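Local coordinates for Lmo0812 protein (Listeria monocytogenes serovar 1/2a, PDB 4YF1) that probably acts as an HD-domain phosphohydrolase that removes the 3'-diphosphate from the alarmone guanosine-3',5'-bis(diphosphate), at residues I42-G47 / E51-G56; L116-K121 / Q155-N160; D123-V128 / D175-L180. One frame throughout, in Å; residues are numbered along the deposited sequence. Where two conformers were deposited one is given.

Interaction 1 (I42-G47 / E51-G56); sequences ILRRAG and EVVVAG
Leu-43 points at helix 50-64 beside Val-53, their CA atoms 5.7 Å apart, with the turn that joins helix 35-45 to helix 50-64 only a few residues away. The contact is apolar on the Leu-43 side: its CB lies 4.1 Å from Val-53 CG2, while CD2 faces Val-52 CG1 at 4.3 Å. The other methyl meets backbone instead, CD1 resting 4.0 Å from Gly-56 CA and 3.9 Å from Val-52 O. As Gly-56 has no side chain, the leucine reaches the helix backbone itself.

A mixed contact lies beside it. Val-53 CG2 approaches the backbone N of Arg-44 to 3.8 Å, and a bend at chi3 (43°) turns the arginine back, putting NH2 3.9 Å from Val-53 CG1. Arg-44 also lies at the subunit interface, with a long, weak ion pair to Glu-50 of the second subunit.

Gly-47, at positive phi, ends the first helix in a Schellman motif, its N bonded to Arg-44 O. No hydrogen bond links the two segments. Dispersion and the burial of Leu-43, which also touches Ala-115 and Leu-116 of helix 111-132, therefore hold these two consecutive helices of the HD domain together.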
ATOM      1  N   ILE A  42      -1.648  10.129   5.655  1.00 16.92           N
ATOM      2  CA  ILE A  42      -1.325  11.547   5.482  1.00 17.02           C
ATOM      3  C   ILE A  42      -1.565  11.956   4.011  1.00 16.98           C
ATOM      4  O   ILE A  42      -2.178  12.942   3.739  1.00 17.36           O
ATOM      5  CB  ILE A  42       0.129  11.816   5.864  1.00 17.56           C
ATOM      6  CG1 ILE A  42       0.300  11.675   7.387  1.00 17.99           C
ATOM      7  CG2 ILE A  42       0.540  13.199   5.423  1.00 18.20           C
ATOM      8  CD1 ILE A  42       1.726  11.453   7.843  1.00 18.67           C
ATOM      9  N   LEU A  43      -1.105  11.149   3.095  1.00 17.16           N
ATOM     10  CA  LEU A  43      -1.267  11.466   1.658  1.00 17.72           C
ATOM     11  C   LEU A  43      -2.736  11.417   1.192  1.00 18.19           C
ATOM     12  O   LEU A  43      -3.160  12.289   0.423  1.00 18.42           O
ATOM     13  CB  LEU A  43      -0.392  10.548   0.816  1.00 17.74           C
ATOM     14  CG  LEU A  43       1.129  10.771   1.021  1.00 17.92           C
ATOM     15  CD1 LEU A  43       1.942   9.597   0.507  1.00 18.35           C
ATOM     16  CD2 LEU A  43       1.582  12.057   0.339  1.00 18.26           C
ATOM     17  N   ARG A  44      -3.483  10.431   1.686  1.00 18.82           N
ATOM     18  CA  ARG A  44      -4.907  10.256   1.311  1.00 20.17           C
ATOM     19  C   ARG A  44      -5.693  11.427   1.835  1.00 20.32           C
ATOM     20  O   ARG A  44      -6.481  12.051   1.106  1.00 20.08           O
ATOM     21  CB  ARG A  44      -5.451   8.910   1.845  1.00 21.71           C
ATOM     22  CG  ARG A  44      -6.956   8.711   1.673  1.00 23.82           C
ATOM     23  CD  ARG A  44      -7.452   7.335   2.091  1.00 25.23           C
ATOM     24  NE  ARG A  44      -6.859   6.864   3.356  1.00 25.26           N
ATOM     25  CZ  ARG A  44      -5.867   5.989   3.462  1.00 25.58           C
ATOM     26  NH1 ARG A  44      -5.415   5.633   4.677  1.00 26.04           N
ATOM     27  NH2 ARG A  44      -5.274   5.491   2.378  1.00 27.08           N
ATOM     28  N   ARG A  45      -5.447  11.784   3.095  1.00 19.75           N
ATOM     29  CA  ARG A  45      -6.154  12.895   3.692  1.00 20.53           C
ATOM     30  C   ARG A  45      -5.843  14.222   3.034  1.00 20.16           C
ATOM     31  O   ARG A  45      -6.629  15.166   3.158  1.00 21.71           O
ATOM     32  CB  ARG A  45      -5.862  12.961   5.209  1.00 21.30           C
ATOM     33  CG  ARG A  45      -6.578  11.863   5.980  1.00 22.18           C
ATOM     34  CD  ARG A  45      -6.092  11.855   7.409  1.00 23.26           C
ATOM     35  NE  ARG A  45      -6.421  13.084   8.126  1.00 24.49           N
ATOM     36  CZ  ARG A  45      -7.607  13.350   8.690  1.00 27.93           C
ATOM     37  NH1 ARG A  45      -8.647  12.517   8.573  1.00 27.41           N
ATOM     38  NH2 ARG A  45      -7.772  14.498   9.354  1.00 31.19           N
ATOM     39  N   ALA A  46      -4.704  14.313   2.351  1.00 19.14           N
ATOM     40  CA  ALA A  46      -4.318  15.557   1.692  1.00 19.31           C
ATOM     41  C   ALA A  46      -4.943  15.614   0.285  1.00 19.92           C
ATOM     42  O   ALA A  46      -4.712  16.547  -0.415  1.00 20.42           O
ATOM     43  CB  ALA A  46      -2.812  15.683   1.575  1.00 19.12           C
ATOM     44  N   GLY A  47      -5.651  14.579  -0.119  1.00 20.47           N
ATOM     45  CA  GLY A  47      -6.338  14.593  -1.459  1.00 21.96           C
ATOM     46  C   GLY A  47      -5.552  13.934  -2.588  1.00 22.95           C
ATOM     47  O   GLY A  47      -6.009  13.931  -3.738  1.00 23.26           O
ATOM     48  N   GLU A  51      -2.311   6.373  -6.925  1.00 27.05           N
ATOM     49  CA  GLU A  51      -0.929   6.064  -7.299  1.00 26.98           C
ATOM     50  C   GLU A  51       0.091   6.681  -6.309  1.00 25.12           C
ATOM     51  O   GLU A  51       1.127   6.080  -6.014  1.00 24.91           O
ATOM     52  CB  GLU A  51      -0.593   6.551  -8.698  1.00 28.11           C
ATOM     53  CG  GLU A  51      -1.313   5.823  -9.844  1.00 30.23           C
ATOM     54  CD  GLU A  51      -2.764   6.195 -10.037  1.00 32.41           C
ATOM     55  OE1 GLU A  51      -3.353   6.980  -9.245  1.00 31.15           O
ATOM     56  OE2 GLU A  51      -3.341   5.685 -11.040  1.00 36.90           O
ATOM     57  N   VAL A  52      -0.206   7.891  -5.841  1.00 24.31           N
ATOM     58  CA  VAL A  52       0.675   8.595  -4.899  1.00 22.94           C
ATOM     59  C   VAL A  52       0.615   7.940  -3.529  1.00 22.60           C
ATOM     60  O   VAL A  52       1.639   7.755  -2.879  1.00 20.92           O
ATOM     61  CB  VAL A  52       0.322  10.104  -4.793  1.00 23.42           C
ATOM     62  CG1 VAL A  52       1.172  10.820  -3.746  1.00 22.99           C
ATOM     63  CG2 VAL A  52       0.530  10.807  -6.127  1.00 24.10           C
ATOM     64  N   VAL A  53      -0.593   7.631  -3.072  1.00 22.50           N
ATOM     65  CA  VAL A  53      -0.773   6.984  -1.786  1.00 22.52           C
ATOM     66  C   VAL A  53      -0.009   5.655  -1.726  1.00 22.54           C
ATOM     67  O   VAL A  53       0.687   5.357  -0.737  1.00 21.79           O
ATOM     68  CB  VAL A  53      -2.258   6.776  -1.474  1.00 23.19           C
ATOM     69  CG1 VAL A  53      -2.436   5.864  -0.271  1.00 23.72           C
ATOM     70  CG2 VAL A  53      -2.932   8.116  -1.262  1.00 23.47           C
ATOM     71  N   VAL A  54      -0.133   4.868  -2.784  1.00 23.04           N
ATOM     72  CA  VAL A  54       0.539   3.576  -2.856  1.00 23.59           C
ATOM     73  C   VAL A  54       2.041   3.720  -2.940  1.00 23.23           C
ATOM     74  O   VAL A  54       2.763   2.912  -2.355  1.00 22.92           O
ATOM     75  CB  VAL A  54      -0.004   2.724  -4.014  1.00 24.79           C
ATOM     76  CG1 VAL A  54       0.826   1.460  -4.205  1.00 25.72           C
ATOM     77  CG2 VAL A  54      -1.454   2.357  -3.725  1.00 25.52           C
ATOM     78  N   ALA A  55       2.520   4.738  -3.664  1.00 23.16           N
ATOM     79  CA  ALA A  55       3.966   4.967  -3.725  1.00 23.14           C
ATOM     80  C   ALA A  55       4.466   5.253  -2.313  1.00 23.00           C
ATOM     81  O   ALA A  55       5.545   4.802  -1.941  1.00 23.70           O
ATOM     82  CB  ALA A  55       4.312   6.115  -4.658  1.00 23.33           C
ATOM     83  N   GLY A  56       3.676   5.990  -1.518  1.00 22.92           N
ATOM     84  CA  GLY A  56       4.093   6.283  -0.127  1.00 23.49           C
ATOM     85  C   GLY A  56       4.151   5.010   0.703  1.00 24.85           C
ATOM     86  O   GLY A  56       5.063   4.797   1.522  1.00 25.49           O
TER

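Interaction 2 (L116-K121 / Q155-N160); sequences LIVADK and QGIKNN
Val-118 and Ile-157 mark the nearest approach of segments 116-121 and 155-160, at a CA separation of 7.4 Å, the local axes of the two segments passing 11.0 Å apart and running roughly antiparallel at 137°. This is interior packing in the all-helical HD-type fold, and one residue, Ile-157, makes every cross-contact of segment 155-160. Its two branches divide the work. CG2 lies alongside Val-118 CG2 at 4.2 Å, the two side chains passing in opposite directions, whereas CD1 meets Ile-117 CG2 at 4.1 Å, the two side chains inclined to each other. With chi1 at -61° and chi2 at -55°, the CG1-CD1 arm is folded toward Ile-117. Its CG1 is also 4.5 Å from Lys-121 CG, so that the aliphatic part of the lysine extends the apolar patch.

The polar chemistry lies on helix 111-132, away from Ile-157. Asp-120 belongs to an H...HD...D pattern, consistent with an HD-domain centre, though no metal is bound to it here; its OD1 is hydrogen-bonded to His-35 and its OD2 to His-87. The ammonium of buried Lys-121 forms a salt bridge with the same carboxylate, NZ meeting Asp-120 OD2 at 3.0 Å, nearly along the C-O axis of that oxygen.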
ATOM      1  N   LEU A 116       5.550  13.060  -1.175  1.00 17.92           N
ATOM      2  CA  LEU A 116       6.024  11.753  -0.743  1.00 18.31           C
ATOM      3  C   LEU A 116       7.147  11.886   0.279  1.00 18.12           C
ATOM      4  O   LEU A 116       7.197  11.150   1.300  1.00 18.71           O
ATOM      5  CB  LEU A 116       6.537  10.987  -1.931  1.00 19.04           C
ATOM      6  CG  LEU A 116       5.377  10.474  -2.786  1.00 20.31           C
ATOM      7  CD1 LEU A 116       5.921  10.181  -4.182  1.00 21.26           C
ATOM      8  CD2 LEU A 116       4.765   9.240  -2.143  1.00 20.85           C
ATOM      9  N   ILE A 117       8.031  12.826   0.003  1.00 17.58           N
ATOM     10  CA  ILE A 117       9.170  13.074   0.915  1.00 17.74           C
ATOM     11  C   ILE A 117       8.680  13.693   2.220  1.00 17.77           C
ATOM     12  O   ILE A 117       9.098  13.247   3.297  1.00 18.75           O
ATOM     13  CB  ILE A 117      10.226  13.994   0.276  1.00 17.78           C
ATOM     14  CG1 ILE A 117      10.891  13.285  -0.905  1.00 18.73           C
ATOM     15  CG2 ILE A 117      11.293  14.396   1.330  1.00 17.75           C
ATOM     16  CD1 ILE A 117      11.784  14.146  -1.785  1.00 18.74           C
ATOM     17  N   VAL A 118       7.870  14.747   2.153  1.00 17.47           N
ATOM     18  CA  VAL A 118       7.436  15.408   3.396  1.00 17.71           C
ATOM     19  C   VAL A 118       6.573  14.477   4.281  1.00 18.42           C
ATOM     20  O   VAL A 118       6.784  14.428   5.496  1.00 17.72           O
ATOM     21  CB  VAL A 118       6.765  16.747   3.140  1.00 17.59           C
ATOM     22  CG1 VAL A 118       6.321  17.404   4.408  1.00 17.80           C
ATOM     23  CG2 VAL A 118       7.653  17.689   2.336  1.00 17.72           C
ATOM     24  N   ALA A 119       5.669  13.704   3.680  1.00 18.26           N
ATOM     25  CA  ALA A 119       4.841  12.774   4.440  1.00 19.31           C
ATOM     26  C   ALA A 119       5.691  11.739   5.179  1.00 20.19           C
ATOM     27  O   ALA A 119       5.432  11.411   6.338  1.00 19.86           O
ATOM     28  CB  ALA A 119       3.834  12.088   3.542  1.00 19.88           C
ATOM     29  N   ASP A 120       6.697  11.226   4.490  1.00 20.96           N
ATOM     30  CA  ASP A 120       7.623  10.268   5.082  1.00 22.77           C
ATOM     31  C   ASP A 120       8.335  10.912   6.292  1.00 22.41           C
ATOM     32  O   ASP A 120       8.417  10.309   7.360  1.00 22.54           O
ATOM     33  CB  ASP A 120       8.658   9.857   4.041  1.00 24.44           C
ATOM     34  CG  ASP A 120       9.764   8.952   4.627  1.00 27.87           C
ATOM     35  OD1 ASP A 120       9.434   7.886   5.175  1.00 32.54           O
ATOM     36  OD2 ASP A 120      10.946   9.296   4.495  1.00 28.78           O
ATOM     37  N   LYS A 121       8.823  12.133   6.124  1.00 22.49           N
ATOM     38  CA  LYS A 121       9.531  12.839   7.248  1.00 24.74           C
ATOM     39  C   LYS A 121       8.624  13.216   8.380  1.00 23.59           C
ATOM     40  O   LYS A 121       9.035  13.245   9.526  1.00 22.65           O
ATOM     41  CB  LYS A 121      10.237  14.099   6.765  1.00 26.75           C
ATOM     42  CG  LYS A 121      11.630  13.829   6.298  1.00 31.09           C
ATOM     43  CD  LYS A 121      11.658  12.918   5.123  1.00 34.38           C
ATOM     44  CE  LYS A 121      12.845  12.000   5.225  1.00 38.60           C
ATOM     45  NZ  LYS A 121      13.022  11.353   3.890  1.00 40.66           N
ATOM     46  N   GLN A 155      15.792  20.736   8.672  1.00 20.55           N
ATOM     47  CA  GLN A 155      15.670  22.151   8.292  1.00 20.90           C
ATOM     48  C   GLN A 155      15.782  22.275   6.774  1.00 20.70           C
ATOM     49  O   GLN A 155      15.037  23.087   6.147  1.00 20.00           O
ATOM     50  CB  GLN A 155      16.696  23.023   9.024  1.00 22.03           C
ATOM     51  CG  GLN A 155      16.261  23.232  10.436  1.00 22.85           C
ATOM     52  CD  GLN A 155      17.177  24.160  11.207  1.00 24.04           C
ATOM     53  OE1 GLN A 155      18.296  24.483  10.786  1.00 24.33           O
ATOM     54  NE2 GLN A 155      16.685  24.625  12.300  1.00 24.88           N
ATOM     55  N   GLY A 156      16.646  21.453   6.161  1.00 20.08           N
ATOM     56  CA  GLY A 156      16.771  21.449   4.696  1.00 19.67           C
ATOM     57  C   GLY A 156      15.445  21.095   3.980  1.00 19.42           C
ATOM     58  O   GLY A 156      15.070  21.751   2.979  1.00 18.94           O
ATOM     59  N   ILE A 157      14.759  20.058   4.464  1.00 19.12           N
ATOM     60  CA  ILE A 157      13.460  19.660   3.886  1.00 19.46           C
ATOM     61  C   ILE A 157      12.477  20.809   4.112  1.00 20.09           C
ATOM     62  O   ILE A 157      11.855  21.314   3.166  1.00 20.19           O
ATOM     63  CB  ILE A 157      12.896  18.359   4.517  1.00 19.23           C
ATOM     64  CG1 ILE A 157      13.840  17.144   4.296  1.00 19.22           C
ATOM     65  CG2 ILE A 157      11.505  18.053   3.941  1.00 19.54           C
ATOM     66  CD1 ILE A 157      14.198  16.870   2.858  1.00 18.98           C
ATOM     67  N   LYS A 158      12.375  21.252   5.373  1.00 20.58           N
ATOM     68  CA  LYS A 158      11.461  22.333   5.710  1.00 22.14           C
ATOM     69  C   LYS A 158      11.674  23.591   4.865  1.00 22.32           C
ATOM     70  O   LYS A 158      10.698  24.172   4.343  1.00 21.40           O
ATOM     71  CB  LYS A 158      11.474  22.644   7.209  1.00 24.30           C
ATOM     72  CG  LYS A 158      10.818  23.961   7.572  1.00 27.16           C
ATOM     73  CD  LYS A 158      11.049  24.263   9.035  1.00 30.48           C
ATOM     74  CE  LYS A 158      11.033  25.754   9.294  1.00 34.02           C
ATOM     75  NZ  LYS A 158      12.206  26.439   8.657  1.00 34.76           N
ATOM     76  N   ASN A 159      12.927  23.995   4.670  1.00 21.71           N
ATOM     77  CA  ASN A 159      13.215  25.219   3.909  1.00 22.30           C
ATOM     78  C   ASN A 159      13.176  25.090   2.396  1.00 21.28           C
ATOM     79  O   ASN A 159      13.287  26.090   1.714  1.00 22.23           O
ATOM     80  CB  ASN A 159      14.559  25.800   4.354  1.00 24.16           C
ATOM     81  CG  ASN A 159      14.496  26.304   5.776  1.00 25.27           C
ATOM     82  OD1 ASN A 159      13.425  26.699   6.229  1.00 26.93           O
ATOM     83  ND2 ASN A 159      15.602  26.253   6.497  1.00 27.10           N
ATOM     84  N   ASN A 160      13.025  23.877   1.886  1.00 19.74           N
ATOM     85  CA  ASN A 160      12.997  23.673   0.432  1.00 19.96           C
ATOM     86  C   ASN A 160      11.688  23.085  -0.095  1.00 19.81           C
ATOM     87  O   ASN A 160      11.377  23.253  -1.291  1.00 20.63           O
ATOM     88  CB  ASN A 160      14.194  22.811   0.023  1.00 19.43           C
ATOM     89  CG  ASN A 160      15.493  23.597   0.024  1.00 19.67           C
ATOM     90  OD1 ASN A 160      15.777  24.329  -0.914  1.00 20.27           O
ATOM     91  ND2 ASN A 160      16.278  23.466   1.091  1.00 19.27           N
TER

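Interaction 3 (D123-V128 / D175-L180); sequences DNLTSV and DEYARL
The hydroxyl OG1 of Thr-126 has a hydrogen bond to the backbone O of Leu-122, one turn back in its own helix, and also meets the Leu-180 methyl CD1 at 3.6 Å. With OG1 anti to the carbonyl carbon (chi1 -65°), the oxygen lies beside the backbone N, where it can reach back along the helix. Leu-180 CD1 is set against the backbone as well, 3.7 Å from Thr-126 N, while Leu-180 CD2 lies 4.0 Å from Leu-125 O.

Leu-125 takes the centre of the contact. Its CB touches Leu-180 CD1 at 4.0 Å, and its own CD1 lies 4.2 Å from Leu-180 CB; the two leucines pass in opposite directions, each placing a methyl near the other's base. The helices that carry them, 111-132 and 172-184, run in the same general sense, the local axes of 123-128 and 175-180 being 38° apart and 9.9 Å from each other. This is helix-on-helix packing in an HD-type fold, in which the helix nearest the C terminus lies against the long helix 111-132.

Tyr-177 enters from the side. Its CG is anti to the backbone N (chi1 177°), which carries the ring toward the gap between the helices, and CE1 comes within 3.7 Å of Leu-125 CD1. The two side chains are inclined to each other. Farther along the ring, OH is hydrogen-bonded to Asn-154 ND2 of helix 147-160, so a buried hydroxyl has a partner and the ring is tethered at its far end. Leu-125 touches Asn-154 too, and also packs on Val-181 and Ile-184 of helix 172-184.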
ATOM      1  N   ASP A 123       5.832  11.599   9.446  1.00 22.16           N
ATOM      2  CA  ASP A 123       5.551  10.480  10.327  1.00 23.73           C
ATOM      3  C   ASP A 123       6.791  10.162  11.198  1.00 24.63           C
ATOM      4  O   ASP A 123       6.632   9.832  12.371  1.00 24.89           O
ATOM      5  CB  ASP A 123       5.128   9.234   9.577  1.00 24.59           C
ATOM      6  CG  ASP A 123       4.733   8.107  10.518  1.00 26.43           C
ATOM      7  OD1 ASP A 123       3.739   8.250  11.283  1.00 27.49           O
ATOM      8  OD2 ASP A 123       5.403   7.068  10.488  1.00 26.92           O
ATOM      9  N   ASN A 124       7.990  10.233  10.606  0.70 24.54           N
ATOM     10  CA  ASN A 124       9.254   9.996  11.363  0.70 25.68           C
ATOM     11  C   ASN A 124       9.400  10.976  12.531  0.70 25.23           C
ATOM     12  O   ASN A 124       9.640  10.550  13.653  0.70 26.44           O
ATOM     13  CB  ASN A 124      10.488  10.126  10.449  0.70 26.19           C
ATOM     14  CG  ASN A 124      10.633   8.982   9.455  0.70 27.85           C
ATOM     15  OD1 ASN A 124       9.948   7.954   9.541  0.70 29.95           O
ATOM     16  ND2 ASN A 124      11.559   9.151   8.499  0.70 28.48           N
ATOM     17  N   LEU A 125       9.287  12.280  12.269  1.00 24.60           N
ATOM     18  CA  LEU A 125       9.394  13.290  13.348  1.00 26.21           C
ATOM     19  C   LEU A 125       8.276  13.205  14.383  1.00 26.87           C
ATOM     20  O   LEU A 125       8.494  13.516  15.575  1.00 26.34           O
ATOM     21  CB  LEU A 125       9.523  14.721  12.854  1.00 26.86           C
ATOM     22  CG  LEU A 125      10.796  15.141  12.168  1.00 27.67           C
ATOM     23  CD1 LEU A 125      10.812  16.654  12.173  1.00 27.86           C
ATOM     24  CD2 LEU A 125      12.035  14.594  12.879  1.00 29.38           C
ATOM     25  N   THR A 126       7.088  12.787  13.955  1.00 26.02           N
ATOM     26  CA  THR A 126       6.004  12.568  14.903  1.00 26.44           C
ATOM     27  C   THR A 126       6.478  11.544  15.958  1.00 28.44           C
ATOM     28  O   THR A 126       6.272  11.754  17.159  1.00 28.50           O
ATOM     29  CB  THR A 126       4.745  12.095  14.195  1.00 26.71           C
ATOM     30  OG1 THR A 126       4.297  13.157  13.335  1.00 24.97           O
ATOM     31  CG2 THR A 126       3.652  11.743  15.189  1.00 28.24           C
ATOM     32  N   SER A 127       7.138  10.475  15.516  1.00 29.04           N
ATOM     33  CA  SER A 127       7.646   9.464  16.459  1.00 31.73           C
ATOM     34  C   SER A 127       8.788  10.008  17.312  1.00 31.78           C
ATOM     35  O   SER A 127       8.924   9.624  18.481  1.00 33.11           O
ATOM     36  CB  SER A 127       8.083   8.196  15.723  1.00 33.12           C
ATOM     37  OG  SER A 127       6.964   7.660  15.019  1.00 35.87           O
ATOM     38  N   VAL A 128       9.607  10.887  16.733  1.00 30.79           N
ATOM     39  CA  VAL A 128      10.693  11.516  17.468  1.00 31.63           C
ATOM     40  C   VAL A 128      10.118  12.401  18.581  1.00 33.02           C
ATOM     41  O   VAL A 128      10.532  12.275  19.731  1.00 32.04           O
ATOM     42  CB  VAL A 128      11.633  12.347  16.561  1.00 30.71           C
ATOM     43  CG1 VAL A 128      12.636  13.122  17.406  1.00 31.69           C
ATOM     44  CG2 VAL A 128      12.356  11.452  15.555  1.00 30.02           C
ATOM     45  N   ASP A 175       2.692  22.250   6.830  0.60 25.41           N
ATOM     46  CA  ASP A 175       2.719  23.124   8.011  0.60 26.90           C
ATOM     47  C   ASP A 175       2.948  22.312   9.300  0.60 26.35           C
ATOM     48  O   ASP A 175       3.648  22.772  10.203  0.60 26.58           O
ATOM     49  CB  ASP A 175       1.412  23.940   8.124  0.60 30.28           C
ATOM     50  CG  ASP A 175       1.188  24.886   6.933  0.60 32.44           C
ATOM     51  OD1 ASP A 175       2.189  25.379   6.372  0.60 34.44           O
ATOM     52  OD2 ASP A 175       0.013  25.141   6.562  0.60 34.65           O
ATOM     53  N   GLU A 176       2.379  21.107   9.370  1.00 25.24           N
ATOM     54  CA  GLU A 176       2.556  20.222  10.539  1.00 25.92           C
ATOM     55  C   GLU A 176       4.027  19.814  10.626  1.00 24.67           C
ATOM     56  O   GLU A 176       4.608  19.775  11.707  1.00 23.38           O
ATOM     57  CB  GLU A 176       1.755  18.923  10.496  1.00 27.97           C
ATOM     58  CG  GLU A 176       0.266  19.071  10.524  1.00 32.32           C
ATOM     59  CD  GLU A 176      -0.436  17.742  10.323  1.00 36.19           C
ATOM     60  OE1 GLU A 176      -0.112  16.777  11.071  1.00 37.30           O
ATOM     61  OE2 GLU A 176      -1.324  17.694   9.433  1.00 37.13           O
ATOM     62  N   TYR A 177       4.606  19.473   9.487  1.00 22.55           N
ATOM     63  CA  TYR A 177       6.038  19.131   9.482  1.00 21.05           C
ATOM     64  C   TYR A 177       6.888  20.329   9.903  1.00 21.57           C
ATOM     65  O   TYR A 177       7.823  20.157  10.714  1.00 20.79           O
ATOM     66  CB  TYR A 177       6.489  18.613   8.139  1.00 20.53           C
ATOM     67  CG  TYR A 177       7.960  18.313   8.063  1.00 18.81           C
ATOM     68  CD1 TYR A 177       8.489  17.224   8.720  1.00 18.91           C
ATOM     69  CD2 TYR A 177       8.817  19.115   7.332  1.00 19.23           C
ATOM     70  CE1 TYR A 177       9.838  16.932   8.636  1.00 18.74           C
ATOM     71  CE2 TYR A 177      10.180  18.831   7.241  1.00 18.74           C
ATOM     72  CZ  TYR A 177      10.670  17.737   7.900  1.00 18.63           C
ATOM     73  OH  TYR A 177      11.993  17.432   7.820  1.00 19.40           O
ATOM     74  N   ALA A 178       6.601  21.511   9.362  1.00 20.96           N
ATOM     75  CA  ALA A 178       7.350  22.725   9.747  1.00 23.04           C
ATOM     76  C   ALA A 178       7.317  22.964  11.272  1.00 24.43           C
ATOM     77  O   ALA A 178       8.372  23.247  11.866  1.00 24.25           O
ATOM     78  CB  ALA A 178       6.846  23.943   9.014  1.00 23.93           C
ATOM     79  N   ARG A 179       6.128  22.847  11.891  1.00 24.71           N
ATOM     80  CA  ARG A 179       5.981  23.027  13.335  0.70 26.07           C
ATOM     81  C   ARG A 179       6.807  22.005  14.117  1.00 25.90           C
ATOM     82  O   ARG A 179       7.436  22.355  15.111  1.00 26.53           O
ATOM     83  CB  ARG A 179       4.510  22.989  13.786  0.70 27.62           C
ATOM     84  CG  ARG A 179       3.670  24.173  13.326  0.70 29.04           C
ATOM     85  CD  ARG A 179       2.304  24.224  14.027  0.70 31.28           C
ATOM     86  NE  ARG A 179       1.550  22.963  13.958  0.70 31.26           N
ATOM     87  CZ  ARG A 179       0.710  22.606  12.983  0.70 32.27           C
ATOM     88  NH1 ARG A 179       0.486  23.391  11.932  0.70 33.38           N
ATOM     89  NH2 ARG A 179       0.097  21.432  13.049  0.70 32.60           N
ATOM     90  N   LEU A 180       6.792  20.743  13.675  1.00 24.75           N
ATOM     91  CA  LEU A 180       7.606  19.720  14.322  1.00 25.63           C
ATOM     92  C   LEU A 180       9.103  20.018  14.247  1.00 26.06           C
ATOM     93  O   LEU A 180       9.833  19.804  15.241  1.00 27.14           O
ATOM     94  CB  LEU A 180       7.351  18.321  13.763  1.00 26.20           C
ATOM     95  CG  LEU A 180       6.252  17.523  14.408  1.00 28.94           C
ATOM     96  CD1 LEU A 180       5.920  16.310  13.582  1.00 29.66           C
ATOM     97  CD2 LEU A 180       6.674  17.107  15.806  1.00 30.37           C
TER

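In the fold
From the N terminus, interaction 1 comes first and closes a short loop, tying helix 35-45 to the helix that follows it, 50-64, before either of the others opens. Interactions 2 and 3 both start on helix 111-132, close 34 and 47 residues later, and cross: segment 123-128 opens before 155-160 has closed the earlier contact. That long helix thus receives helix 147-160 and helix 172-184 in turn. Tyr-177 joins the two crossing contacts, packing on both Lys-121 and Ile-157, while interaction 2 reaches interaction 1 through Leu-116, packed on Gly-56, and through Ala-119, packed on Leu-43. The centres of interactions 1 and 3 stay about 17 Å apart.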